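Local atomic coordinates of superoxide dismutase (Clostridium difficile, PDB entry 3TJT), a protein that probably disproportionates superoxide radicals into hydrogen peroxide and dioxygen at a mononuclear metal site that holds an iron(III) ion in this crystal. Residues Tyr21-Thr26 and Tyr174-Asn179; Ala82-Phe87 and Pro150-Pro155. All coordinates share one frame; numbering follows the deposited sequence.

Contact 1. Residues Tyr21-Thr26 and Tyr174-Asn179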
loop_
_atom_site.group_PDB
_atom_site.type_symbol
_atom_site.label_atom_id
_atom_site.label_comp_id
_atom_site.label_asym_id
_atom_site.label_seq_id
_atom_site.Cartn_x
_atom_site.Cartn_y
_atom_site.Cartn_z
ATOM N N TYR A 21 7.474 0.859 -21.334
ATOM C CA TYR A 21 7.759 0.249 -20.037
ATOM C C TYR A 21 6.866 0.788 -18.926
ATOM O O TYR A 21 6.452 0.045 -18.026
ATOM C CB TYR A 21 9.234 0.441 -19.691
ATOM C CG TYR A 21 10.128 0.025 -20.835
ATOM C CD1 TYR A 21 10.231 -1.309 -21.200
ATOM C CD2 TYR A 21 10.840 0.968 -21.564
ATOM C CE1 TYR A 21 11.035 -1.699 -22.249
ATOM C CE2 TYR A 21 11.649 0.587 -22.621
ATOM C CZ TYR A 21 11.741 -0.749 -22.954
ATOM O OH TYR A 21 12.542 -1.144 -24.002
ATOM N N ILE A 22 6.593 2.085 -18.987
ATOM C CA ILE A 22 5.631 2.726 -18.101
ATOM C C ILE A 22 4.713 3.582 -18.955
ATOM O O ILE A 22 5.178 4.403 -19.739
ATOM C CB ILE A 22 6.326 3.599 -17.037
ATOM C CG1 ILE A 22 7.298 2.738 -16.226
ATOM C CG2 ILE A 22 5.288 4.270 -16.131
ATOM C CD1 ILE A 22 8.099 3.526 -15.187
ATOM N N ASP A 23 3.409 3.393 -18.799
ATOM C CA ASP A 23 2.435 4.100 -19.628
ATOM C C ASP A 23 2.321 5.594 -19.331
ATOM O O ASP A 23 2.486 6.044 -18.192
ATOM C CB ASP A 23 1.063 3.446 -19.475
ATOM C CG ASP A 23 0.673 3.294 -18.028
ATOM O OD1 ASP A 23 1.404 2.585 -17.301
ATOM O OD2 ASP A 23 -0.342 3.891 -17.624
ATOM N N LYS A 24 2.008 6.362 -20.370
ATOM C CA LYS A 24 1.841 7.805 -20.255
ATOM C C LYS A 24 0.764 8.201 -19.245
ATOM O O LYS A 24 0.907 9.183 -18.524
ATOM C CB LYS A 24 1.490 8.394 -21.634
ATOM C CG LYS A 24 1.213 9.885 -21.619
ATOM C CD LYS A 24 0.721 10.392 -22.986
ATOM C CE LYS A 24 0.572 11.912 -22.982
ATOM N NZ LYS A 24 0.147 12.449 -24.313
ATOM N N GLU A 25 -0.324 7.443 -19.202
ATOM C CA GLU A 25 -1.411 7.780 -18.291
ATOM C C GLU A 25 -0.924 7.710 -16.840
ATOM O O GLU A 25 -1.250 8.568 -16.015
ATOM C CB GLU A 25 -2.593 6.839 -18.516
ATOM C CG GLU A 25 -3.265 7.007 -19.888
ATOM C CD GLU A 25 -2.411 6.564 -21.089
ATOM O OE1 GLU A 25 -1.574 5.636 -20.959
ATOM O OE2 GLU A 25 -2.609 7.146 -22.187
ATOM N N THR A 26 -0.133 6.690 -16.552
ATOM C CA THR A 26 0.438 6.530 -15.213
ATOM C C THR A 26 1.451 7.626 -14.889
ATOM O O THR A 26 1.469 8.160 -13.779
ATOM C CB THR A 26 1.059 5.142 -15.058
ATOM O OG1 THR A 26 0.016 4.167 -15.053
ATOM C CG2 THR A 26 1.857 5.034 -13.755
ATOM N N TYR A 174 -0.341 -0.337 -11.558
ATOM C CA TYR A 174 -1.587 -1.089 -11.716
ATOM C C TYR A 174 -2.273 -0.900 -13.082
ATOM O O TYR A 174 -2.841 -1.847 -13.629
ATOM C CB TYR A 174 -2.568 -0.843 -10.551
ATOM C CG TYR A 174 -3.333 -2.108 -10.228
ATOM C CD1 TYR A 174 -2.723 -3.149 -9.540
ATOM C CD2 TYR A 174 -4.643 -2.282 -10.655
ATOM C CE1 TYR A 174 -3.404 -4.331 -9.262
ATOM C CE2 TYR A 174 -5.339 -3.470 -10.385
ATOM C CZ TYR A 174 -4.709 -4.483 -9.696
ATOM O OH TYR A 174 -5.377 -5.654 -9.429
ATOM N N LEU A 175 -2.214 0.299 -13.645
ATOM C CA LEU A 175 -2.912 0.518 -14.919
ATOM C C LEU A 175 -2.370 -0.347 -16.048
ATOM O O LEU A 175 -3.133 -0.839 -16.882
ATOM C CB LEU A 175 -2.887 1.992 -15.329
ATOM C CG LEU A 175 -3.664 2.958 -14.440
ATOM C CD1 LEU A 175 -3.606 4.362 -15.028
ATOM C CD2 LEU A 175 -5.112 2.500 -14.254
ATOM N N LYS A 176 -1.052 -0.527 -16.089
ATOM C CA LYS A 176 -0.443 -1.323 -17.150
ATOM C C LYS A 176 -0.241 -2.791 -16.787
ATOM O O LYS A 176 -0.458 -3.677 -17.620
ATOM C CB LYS A 176 0.883 -0.704 -17.582
ATOM C CG LYS A 176 1.607 -1.496 -18.655
ATOM C CD LYS A 176 2.839 -0.735 -19.131
ATOM C CE LYS A 176 3.518 -1.471 -20.276
ATOM N NZ LYS A 176 2.843 -1.229 -21.578
ATOM N N TYR A 177 0.158 -3.057 -15.542
ATOM C CA TYR A 177 0.565 -4.398 -15.147
ATOM C C TYR A 177 -0.417 -5.105 -14.203
ATOM O O TYR A 177 -0.271 -6.292 -13.948
ATOM C CB TYR A 177 1.944 -4.346 -14.477
ATOM C CG TYR A 177 3.015 -3.854 -15.418
ATOM C CD1 TYR A 177 3.586 -4.712 -16.346
ATOM C CD2 TYR A 177 3.426 -2.533 -15.397
ATOM C CE1 TYR A 177 4.557 -4.271 -17.230
ATOM C CE2 TYR A 177 4.410 -2.076 -16.286
ATOM C CZ TYR A 177 4.964 -2.951 -17.189
ATOM O OH TYR A 177 5.936 -2.508 -18.067
ATOM N N GLN A 178 -1.393 -4.362 -13.697
ATOM C CA GLN A 178 -2.335 -4.866 -12.696
ATOM C C GLN A 178 -1.558 -5.566 -11.585
ATOM O O GLN A 178 -0.618 -4.975 -11.051
ATOM C CB GLN A 178 -3.405 -5.758 -13.337
ATOM C CG GLN A 178 -4.301 -4.988 -14.320
ATOM C CD GLN A 178 -3.683 -4.856 -15.711
ATOM O OE1 GLN A 178 -3.325 -5.851 -16.336
ATOM N NE2 GLN A 178 -3.562 -3.623 -16.199
ATOM N N ASN A 179 -1.913 -6.806 -11.252
ATOM C CA ASN A 179 -1.250 -7.526 -10.153
ATOM C C ASN A 179 0.150 -8.040 -10.469
ATOM O O ASN A 179 0.845 -8.568 -9.587
ATOM C CB ASN A 179 -2.093 -8.726 -9.728
ATOM C CG ASN A 179 -2.262 -9.722 -10.849
ATOM O OD1 ASN A 179 -2.872 -9.414 -11.876
ATOM N ND2 ASN A 179 -1.703 -10.911 -10.677
HETATM O O HOH W 1 0.930 1.306 -14.944
HETATM O O HOH W 2 -0.529 2.698 -12.822
#

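Contact 2. Residues Ala82-Phe87 and Pro150-Pro155. With FE (Fe (III) ion), chain B.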
loop_
_atom_site.group_PDB
_atom_site.type_symbol
_atom_site.label_atom_id
_atom_site.label_comp_id
_atom_site.label_asym_id
_atom_site.label_seq_id
_atom_site.Cartn_x
_atom_site.Cartn_y
_atom_site.Cartn_z
ATOM N N ALA A 82 7.322 13.519 -1.205
ATOM C CA ALA A 82 7.910 14.534 -2.075
ATOM C C ALA A 82 9.340 14.176 -2.459
ATOM O O ALA A 82 9.716 14.247 -3.629
ATOM C CB ALA A 82 7.855 15.904 -1.413
ATOM N N TYR A 83 10.139 13.795 -1.469
ATOM C CA TYR A 83 11.525 13.439 -1.731
ATOM C C TYR A 83 11.611 12.212 -2.634
ATOM O O TYR A 83 12.353 12.204 -3.622
ATOM C CB TYR A 83 12.279 13.169 -0.425
ATOM C CG TYR A 83 13.740 12.878 -0.672
ATOM C CD1 TYR A 83 14.657 13.913 -0.778
ATOM C CD2 TYR A 83 14.194 11.576 -0.831
ATOM C CE1 TYR A 83 15.991 13.660 -1.020
ATOM C CE2 TYR A 83 15.530 11.315 -1.084
ATOM C CZ TYR A 83 16.421 12.363 -1.170
ATOM O OH TYR A 83 17.750 12.112 -1.418
ATOM N N ASN A 84 10.859 11.168 -2.288
ATOM C CA ASN A 84 10.952 9.905 -3.000
ATOM C C ASN A 84 10.545 10.041 -4.472
ATOM O O ASN A 84 11.155 9.437 -5.350
ATOM C CB ASN A 84 10.106 8.817 -2.317
ATOM C CG ASN A 84 10.662 8.388 -0.965
ATOM O OD1 ASN A 84 11.823 8.652 -0.633
ATOM N ND2 ASN A 84 9.828 7.707 -0.173
ATOM N N HIS A 85 9.502 10.817 -4.738
ATOM C CA HIS A 85 9.030 10.943 -6.112
ATOM C C HIS A 85 9.959 11.805 -6.951
ATOM O O HIS A 85 10.226 11.477 -8.106
ATOM C CB HIS A 85 7.582 11.437 -6.154
ATOM C CG HIS A 85 6.612 10.370 -5.769
ATOM N ND1 HIS A 85 6.312 10.082 -4.453
ATOM C CD2 HIS A 85 5.947 9.457 -6.518
ATOM C CE1 HIS A 85 5.469 9.064 -4.411
ATOM N NE2 HIS A 85 5.236 8.665 -5.649
ATOM N N LYS A 86 10.461 12.893 -6.380
ATOM C CA LYS A 86 11.447 13.690 -7.105
ATOM C C LYS A 86 12.614 12.786 -7.495
ATOM O O LYS A 86 13.057 12.783 -8.652
ATOM C CB LYS A 86 11.946 14.877 -6.273
ATOM C CG LYS A 86 12.905 15.777 -7.069
ATOM C CD LYS A 86 13.711 16.718 -6.178
ATOM C CE LYS A 86 12.826 17.616 -5.359
ATOM N NZ LYS A 86 13.617 18.585 -4.538
ATOM N N PHE A 87 13.092 12.003 -6.532
ATOM C CA PHE A 87 14.195 11.072 -6.753
ATOM C C PHE A 87 13.855 10.043 -7.832
ATOM O O PHE A 87 14.655 9.772 -8.731
ATOM C CB PHE A 87 14.550 10.353 -5.434
ATOM C CG PHE A 87 15.673 9.374 -5.565
ATOM C CD1 PHE A 87 16.977 9.754 -5.276
ATOM C CD2 PHE A 87 15.439 8.080 -5.988
ATOM C CE1 PHE A 87 18.013 8.857 -5.399
ATOM C CE2 PHE A 87 16.483 7.177 -6.125
ATOM C CZ PHE A 87 17.769 7.565 -5.832
ATOM N N PRO A 150 8.778 0.910 3.906
ATOM C CA PRO A 150 7.318 0.907 3.742
ATOM C C PRO A 150 6.769 2.292 3.458
ATOM O O PRO A 150 7.351 3.290 3.883
ATOM C CB PRO A 150 6.824 0.462 5.122
ATOM C CG PRO A 150 7.868 1.032 6.068
ATOM C CD PRO A 150 9.186 0.934 5.328
ATOM N N ASN A 151 5.634 2.351 2.764
ATOM C CA ASN A 151 4.927 3.607 2.570
ATOM C C ASN A 151 5.831 4.673 1.946
ATOM O O ASN A 151 6.371 4.423 0.878
ATOM C CB ASN A 151 4.253 4.035 3.875
ATOM C CG ASN A 151 3.334 2.949 4.400
ATOM O OD1 ASN A 151 2.646 2.297 3.612
ATOM N ND2 ASN A 151 3.347 2.714 5.718
ATOM N N GLN A 152 5.996 5.836 2.570
ATOM C CA GLN A 152 6.955 6.813 2.019
ATOM C C GLN A 152 8.168 7.013 2.916
ATOM O O GLN A 152 8.827 8.054 2.858
ATOM C CB GLN A 152 6.311 8.168 1.720
ATOM C CG GLN A 152 5.139 8.115 0.718
ATOM C CD GLN A 152 5.537 7.657 -0.680
ATOM O OE1 GLN A 152 6.737 7.626 -1.030
ATOM N NE2 GLN A 152 4.555 7.304 -1.486
ATOM N N ASP A 153 8.465 6.026 3.746
ATOM C CA ASP A 153 9.695 6.089 4.531
ATOM C C ASP A 153 10.915 6.075 3.607
ATOM O O ASP A 153 10.863 5.550 2.497
ATOM C CB ASP A 153 9.735 4.965 5.564
ATOM C CG ASP A 153 8.641 5.120 6.629
ATOM O OD1 ASP A 153 8.030 6.203 6.703
ATOM O OD2 ASP A 153 8.404 4.168 7.397
ATOM N N SER A 154 12.016 6.677 4.056
ATOM C CA SER A 154 13.178 6.846 3.189
ATOM C C SER A 154 14.448 6.377 3.866
ATOM O O SER A 154 14.601 6.569 5.067
ATOM C CB SER A 154 13.347 8.329 2.852
ATOM O OG SER A 154 14.619 8.578 2.271
ATOM N N PRO A 155 15.377 5.784 3.091
ATOM C CA PRO A 155 16.689 5.389 3.627
ATOM C C PRO A 155 17.450 6.581 4.212
ATOM O O PRO A 155 18.301 6.389 5.081
ATOM C CB PRO A 155 17.446 4.878 2.399
ATOM C CG PRO A 155 16.406 4.583 1.375
ATOM C CD PRO A 155 15.222 5.447 1.664
HETATM FE FE FE B . 4.400 6.658 -6.156
HETATM O O HOH W 3 14.392 8.241 -0.441
HETATM O O HOH W 4 4.670 5.947 -4.058
#

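Contact 1. Residues Tyr21-Thr26 and Tyr174-Asn179
L175 and K176, neighbours on the helix 174-177, lie against D23, the N-cap residue of helix 24-46. D23 and K176 run past each other in opposite directions, and OD1 of D23 comes 3.3 Å from CB of K176. The ammonium group is not what meets the acid: NZ of K176 stays 5.9 Å from OD1 of D23, and the lysine's CD and CE pass the carbonyl of Y21 instead. With chi1 of D23 at 51°, CG sits between the backbone N and the carbonyl carbon, which turns OD2 back to cap the helix. T26 OG1 donates to OD2 of D23 at 2.6 Å on its syn side, and T26 N comes in steeply, 60° off the carboxylate plane, on the same face. L175 packs CB and CD1 on that hydroxyl, CD1 lying 3.6 Å from T26 OG1. Two waters bridge side chain to backbone, one from D23 OD1 to K176 N, the other from T26 OG1 to L175 N. Beside them Y177 OH donates to Y21 O at 2.6 Å, the acceptor at the phenol ring's edge. The start of helix 24-46 is thus tied to helix 174-177, with helix 181-188 alongside through N187, which also bonds Y177 OH, and L175 of the second subunit packed on L175.

Contact 2. Residues Ala82-Phe87 and Pro150-Pro155
CG of both N84 and Q152 stands anti to the carbonyl carbon, beside the backbone N (chi1 of Q152 -59°), and a further bend at chi2 of Q152 (-64°) brings the two amides together. Q152 belongs to a type II' beta turn, P150 to D153, that starts at the end of strand 144-150; N84 lies on helix 72-90, so the contact joins the alpha-hairpin and C-terminal domains of the iron/manganese superoxide dismutase fold. N84 ND2 donates to Q152 OE1 at 3.2 Å, with an N-H...O angle of 165°; the donor lies in the carbonyl plane of Q152 and the acceptor close to the amide plane of N84. A second, weak bond runs from the same nitrogen to Q152 O. On its other branch N84 OD1 accepts from a water, 2.6 Å away, that also bonds S154 OG, itself bonded to V156 N.

Those contacts help fix the rotation of the Q152 amide, whose OE1 also accepts from W133 NE1 and whose NE2 bonds Y38 OH. NE2 of Q152 approaches the edge of the H85 ring, 3.5 Å from CE1 of H85, the imidazole and amide planes inclined by roughly half a right angle. H85 is itself oriented by ND1 bonding to G81 O. Its NE2 binds the iron at 2.2 Å, and the metal-bound water accepts a hydrogen bond from Q152 NE2 at 2.9 Å.

How the contacts relate
Both contacts bring residues of the alpha-hairpin domain against residues of the C-terminal domain, at places whose centres are 20 Å apart. Their nearest atoms are about 9 Å from each other, so they do not touch; along the chain, both segments of contact 2 fall between residues 26 and 174, the inner ends of contact 1. The iron site relates them. Contact 2 supplies a ligand directly, whereas in contact 1 the side chain of T26 is about 8 Å from the iron and about 5 Å from the side chain of the ligand H30. With H171 and D167, H30 and H85 make up the protein ligands. Each contact also reaches the second subunit.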